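Protein SSD1 (Saccharomyces cerevisiae S288C, PDB 7AM1) binds mRNA in its untranslated regions and represses translation as a non-enzymatic pseudonuclease of the RNase II family, with an alternative RNA recognition site. Local coordinates at residues M631-Y636 with F701-A706; E526-E531 with H649-L654. All coordinates share one frame; numbering follows the deposited sequence.

Interaction 1 of 2, residues M631-Y636 with F701-A706; sequences MPRARY and FKKDCA
R633 and D704 mark the closest approach of the two backbones, their CA atoms 7.8 Å apart where the extended 631-636 segment, which enters strand 635-638, passes helix 689-725. The gap is spanned by side chains and water. R633 reaches across and its NH1 donates to D704 OD1 at 3.0 Å, with an N-H...O angle of 153°, in a one-pronged salt bridge. The bond takes the anti lone pair of OD1, the one away from OD2, and the guanidinium and carboxylate planes are turned 64° from each other, so the two groups do not meet as a flat bidentate pair. A bend at chi3 swings the guanidinium off the line of the R633 alkyl chain, and CD passes 3.3 Å from the same D704 OD1. Two waters add to this: one lies between A634 O and D704 OD1, the other between A634 O and D704 OD2, its distance to OD2 being 2.7 Å, so that both oxygens of the aspartate can be bridged to the A634 carbonyl just ahead of strand 635-638. Next to this, the K703 chain crosses the Y636 phenol at about a right angle, with K703 CD 3.4 Å from Y636 OH. K703 leaves the helix with CG anti to its backbone N (chi1 -179°), which carries the methylenes past the phenol before a bend at chi4 turns NZ to D530 and E531. R633 NH2 likewise binds S527 O and E531, and Y636 OH is hydrogen-bonded to H659. D704 is therefore one of several acceptors sharing R633, whose guanidinium also lies against Y707 in a cation-pi contact. D704 and E531 probably offset the arginine charge, though E531 is shared with K703, whose NZ lies 5.2 Å from R633 NH2, and the guanidinium's rotation is fixed from more than one direction.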
# COMPACT_ATOMS: atom_id res chain seq x y z
N MET A 631 3.73 -9.50 -5.14
CA MET A 631 2.30 -9.77 -5.09
C MET A 631 1.46 -8.52 -5.30
O MET A 631 1.78 -7.46 -4.75
CB MET A 631 1.92 -10.39 -3.75
CG MET A 631 2.16 -11.87 -3.70
SD MET A 631 1.58 -12.58 -2.16
CE MET A 631 2.79 -11.92 -1.02
N PRO A 632 0.39 -8.62 -6.07
CA PRO A 632 -0.60 -7.54 -6.11
C PRO A 632 -1.51 -7.64 -4.89
O PRO A 632 -1.56 -8.65 -4.19
CB PRO A 632 -1.36 -7.80 -7.41
CG PRO A 632 -1.38 -9.31 -7.48
CD PRO A 632 -0.04 -9.76 -6.90
N ARG A 633 -2.25 -6.56 -4.66
CA ARG A 633 -3.24 -6.56 -3.60
C ARG A 633 -4.36 -7.55 -3.88
O ARG A 633 -4.54 -8.02 -5.00
CB ARG A 633 -3.83 -5.17 -3.43
CG ARG A 633 -2.83 -4.13 -2.99
CD ARG A 633 -3.58 -2.94 -2.49
NE ARG A 633 -3.79 -3.00 -1.05
CZ ARG A 633 -4.84 -2.49 -0.42
NH1 ARG A 633 -5.81 -1.89 -1.09
NH2 ARG A 633 -4.91 -2.58 0.91
N ALA A 634 -5.10 -7.88 -2.82
CA ALA A 634 -6.26 -8.75 -2.93
C ALA A 634 -7.35 -8.09 -3.77
O ALA A 634 -7.32 -6.88 -4.04
CB ALA A 634 -6.79 -9.07 -1.53
N ARG A 635 -8.32 -8.90 -4.20
CA ARG A 635 -9.39 -8.41 -5.06
C ARG A 635 -10.74 -8.96 -4.60
O ARG A 635 -10.87 -10.16 -4.38
CB ARG A 635 -9.18 -8.83 -6.52
CG ARG A 635 -7.82 -8.50 -7.09
CD ARG A 635 -7.76 -8.83 -8.57
NE ARG A 635 -8.15 -7.67 -9.37
CZ ARG A 635 -9.38 -7.42 -9.82
NH1 ARG A 635 -10.38 -8.25 -9.57
NH2 ARG A 635 -9.60 -6.32 -10.52
N TYR A 636 -11.73 -8.09 -4.49
CA TYR A 636 -13.11 -8.56 -4.45
C TYR A 636 -13.47 -9.21 -5.78
O TYR A 636 -12.98 -8.81 -6.84
CB TYR A 636 -14.09 -7.43 -4.15
CG TYR A 636 -13.85 -6.69 -2.86
CD1 TYR A 636 -13.98 -7.33 -1.63
CD2 TYR A 636 -13.52 -5.35 -2.86
CE1 TYR A 636 -13.78 -6.65 -0.44
CE2 TYR A 636 -13.31 -4.66 -1.70
CZ TYR A 636 -13.44 -5.31 -0.49
OH TYR A 636 -13.23 -4.61 0.68
N PHE A 701 -11.35 -0.82 -7.31
CA PHE A 701 -10.73 0.42 -7.77
C PHE A 701 -10.63 1.43 -6.64
O PHE A 701 -9.55 1.97 -6.36
CB PHE A 701 -11.53 0.98 -8.94
CG PHE A 701 -11.06 2.33 -9.40
CD1 PHE A 701 -9.92 2.46 -10.17
CD2 PHE A 701 -11.78 3.47 -9.08
CE1 PHE A 701 -9.49 3.70 -10.59
CE2 PHE A 701 -11.36 4.72 -9.51
CZ PHE A 701 -10.21 4.83 -10.27
N LYS A 702 -11.74 1.69 -5.95
CA LYS A 702 -11.74 2.71 -4.91
C LYS A 702 -10.92 2.27 -3.70
O LYS A 702 -10.32 3.12 -3.03
CB LYS A 702 -13.18 3.06 -4.52
CG LYS A 702 -14.02 3.54 -5.72
CD LYS A 702 -13.79 5.01 -6.11
CE LYS A 702 -13.89 5.98 -4.95
NZ LYS A 702 -14.33 7.34 -5.39
N LYS A 703 -10.91 0.98 -3.38
CA LYS A 703 -10.13 0.51 -2.23
C LYS A 703 -8.64 0.62 -2.50
O LYS A 703 -7.87 1.07 -1.63
CB LYS A 703 -10.51 -0.93 -1.89
CG LYS A 703 -9.78 -1.49 -0.69
CD LYS A 703 -10.60 -2.58 -0.01
CE LYS A 703 -9.95 -3.05 1.27
NZ LYS A 703 -9.93 -1.94 2.27
N ASP A 704 -8.20 0.26 -3.70
CA ASP A 704 -6.78 0.41 -4.01
C ASP A 704 -6.40 1.88 -4.06
O ASP A 704 -5.28 2.24 -3.68
CB ASP A 704 -6.46 -0.31 -5.31
CG ASP A 704 -6.48 -1.81 -5.15
OD1 ASP A 704 -6.38 -2.29 -4.01
OD2 ASP A 704 -6.62 -2.52 -6.16
N CYS A 705 -7.33 2.75 -4.47
CA CYS A 705 -7.10 4.19 -4.40
C CYS A 705 -6.97 4.66 -2.96
O CYS A 705 -6.14 5.53 -2.67
CB CYS A 705 -8.24 4.93 -5.10
SG CYS A 705 -8.18 4.87 -6.93
N ALA A 706 -7.79 4.13 -2.05
CA ALA A 706 -7.69 4.51 -0.64
C ALA A 706 -6.35 4.08 -0.06
O ALA A 706 -5.77 4.78 0.78
CB ALA A 706 -8.84 3.91 0.17
O HOH W 1 -7.49 -4.36 -2.85
O HOH W 2 -7.52 -5.05 -6.20

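Interaction 2 of 2, residues E526-E531 with H649-L654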
# COMPACT_ATOMS: atom_id res chain seq x y z
N GLU A 526 -0.34 -7.75 5.56
CA GLU A 526 -1.65 -7.23 5.94
C GLU A 526 -2.12 -6.15 4.96
O GLU A 526 -3.29 -6.13 4.56
CB GLU A 526 -1.62 -6.69 7.38
CG GLU A 526 -2.72 -5.69 7.74
CD GLU A 526 -4.13 -6.27 7.74
OE1 GLU A 526 -4.28 -7.51 7.65
OE2 GLU A 526 -5.09 -5.48 7.86
N SER A 527 -1.20 -5.27 4.55
CA SER A 527 -1.58 -4.15 3.68
C SER A 527 -1.94 -4.61 2.28
O SER A 527 -2.51 -3.82 1.52
CB SER A 527 -0.46 -3.10 3.64
OG SER A 527 0.60 -3.47 2.78
N LEU A 528 -1.60 -5.84 1.90
CA LEU A 528 -2.14 -6.40 0.67
C LEU A 528 -3.64 -6.62 0.75
O LEU A 528 -4.30 -6.66 -0.30
CB LEU A 528 -1.45 -7.73 0.34
CG LEU A 528 0.02 -7.66 -0.07
CD1 LEU A 528 0.63 -9.06 -0.09
CD2 LEU A 528 0.18 -6.97 -1.43
N ASP A 529 -4.21 -6.77 1.95
CA ASP A 529 -5.64 -7.00 2.05
C ASP A 529 -6.43 -5.77 2.46
O ASP A 529 -7.56 -5.59 1.99
CB ASP A 529 -5.96 -8.12 3.04
CG ASP A 529 -7.41 -8.51 3.00
OD1 ASP A 529 -7.83 -9.07 1.96
OD2 ASP A 529 -8.14 -8.25 3.98
N ASP A 530 -5.87 -4.89 3.29
CA ASP A 530 -6.66 -3.84 3.91
C ASP A 530 -5.75 -2.67 4.23
O ASP A 530 -4.52 -2.77 4.15
CB ASP A 530 -7.35 -4.39 5.17
CG ASP A 530 -8.60 -3.63 5.55
OD1 ASP A 530 -9.06 -2.77 4.78
OD2 ASP A 530 -9.12 -3.90 6.66
N GLU A 531 -6.36 -1.55 4.59
CA GLU A 531 -5.62 -0.37 5.00
C GLU A 531 -5.75 -0.16 6.51
O GLU A 531 -6.72 -0.59 7.13
CB GLU A 531 -6.12 0.89 4.28
CG GLU A 531 -6.11 0.78 2.76
CD GLU A 531 -7.35 0.09 2.21
OE1 GLU A 531 -7.20 -0.96 1.56
OE2 GLU A 531 -8.47 0.60 2.44
N HIS A 649 -6.87 -16.97 -0.72
CA HIS A 649 -6.22 -15.72 -0.32
C HIS A 649 -4.82 -16.12 0.14
O HIS A 649 -4.63 -16.56 1.28
CB HIS A 649 -7.02 -15.03 0.78
CG HIS A 649 -6.67 -13.59 0.99
ND1 HIS A 649 -5.39 -13.17 1.31
CD2 HIS A 649 -7.43 -12.48 0.96
CE1 HIS A 649 -5.39 -11.86 1.45
NE2 HIS A 649 -6.61 -11.41 1.24
N TYR A 650 -3.85 -16.00 -0.77
CA TYR A 650 -2.51 -16.53 -0.52
C TYR A 650 -1.88 -15.90 0.72
O TYR A 650 -1.37 -16.61 1.59
CB TYR A 650 -1.62 -16.30 -1.75
CG TYR A 650 -0.20 -16.79 -1.59
CD1 TYR A 650 0.16 -18.08 -1.95
CD2 TYR A 650 0.79 -15.95 -1.09
CE1 TYR A 650 1.46 -18.53 -1.80
CE2 TYR A 650 2.10 -16.39 -0.95
CZ TYR A 650 2.43 -17.68 -1.30
OH TYR A 650 3.73 -18.09 -1.15
N ALA A 651 -1.90 -14.57 0.81
CA ALA A 651 -1.20 -13.89 1.90
C ALA A 651 -1.73 -14.30 3.26
O ALA A 651 -0.99 -14.26 4.25
CB ALA A 651 -1.29 -12.38 1.73
N LEU A 652 -3.01 -14.67 3.34
CA LEU A 652 -3.65 -15.12 4.58
C LEU A 652 -3.70 -16.64 4.70
O LEU A 652 -4.22 -17.14 5.71
CB LEU A 652 -5.07 -14.56 4.68
CG LEU A 652 -5.21 -13.04 4.76
CD1 LEU A 652 -6.67 -12.63 4.75
CD2 LEU A 652 -4.51 -12.49 5.97
N ASN A 653 -3.21 -17.37 3.70
CA ASN A 653 -3.25 -18.83 3.70
C ASN A 653 -4.66 -19.34 3.94
O ASN A 653 -4.88 -20.32 4.66
CB ASN A 653 -2.28 -19.41 4.73
CG ASN A 653 -2.04 -20.89 4.52
OD1 ASN A 653 -1.91 -21.35 3.39
ND2 ASN A 653 -2.00 -21.64 5.61
N LEU A 654 -5.64 -18.67 3.34
CA LEU A 654 -7.04 -19.05 3.52
C LEU A 654 -7.65 -19.54 2.22
O LEU A 654 -7.40 -18.97 1.15
CB LEU A 654 -7.86 -17.87 4.07
CG LEU A 654 -7.61 -17.58 5.55
CD1 LEU A 654 -8.37 -16.34 5.99
CD2 LEU A 654 -7.98 -18.77 6.42
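The imidazole of H649 points its NE2 edge at the carboxylate of D529, and the two planes stand 64° apart. NE2 donates to OD1 over 2.7 Å with an N-H...O angle of 154°. The oxygen lies close to the imidazole plane, whereas NE2 comes in above the carboxylate, 49° out of its plane. Both side chains extend with CG anti to the backbone N, so that each is directed at the other segment. The L652 side chain folds back over the histidine, its CD1 lying 3.6 Å above the centre of one ring face, and so limits how the imidazole can tilt. Beside the polar pair, L528 CD1 touches A651 CB at 4.2 Å, a small apolar contact at the point where the CA atoms are nearest, 7.6 Å apart. The 649-654 turn closes on itself: H649 N bonds to L654 O, L654 N returns to H649 O, and N653 with L654 forms a G1 beta bulge opposite H649. D529 is buried yet amply paired, since OD1 also meets R575 in a salt bridge and OD2 accepts from H659. The neighbouring arginine would be expected to stabilise the carboxylate as an anion. The contact thus joins helix 523-529 to the loop between strand 635-638 and helix 668-681 inside the RNB domain, with R575 of strand 573-576 beside D529, and R554 of helix 544-568 against L652 and paired with E526.

Interactions 1 and 2 lie side by side near the middle of the chain, their centres about 11 Å apart, and the 526-531 segment joins them. R633 NH2 probably donates to S527 O at 2.8 Å, and K703 NZ forms a salt bridge to D530 OD1, also 2.8 Å long. A backbone hydrogen bond between A634 and L528 adds a third tie. H659 completes the connection, binding Y636 OH through ND1 and D529 OD2 through NE2, while R575 contacts both Y636 and D529. Helix 689-725, strand 635-638, helix 523-529 and the 649-654 loop are thus knit into one charged core of a catalytically inactive RNB fold.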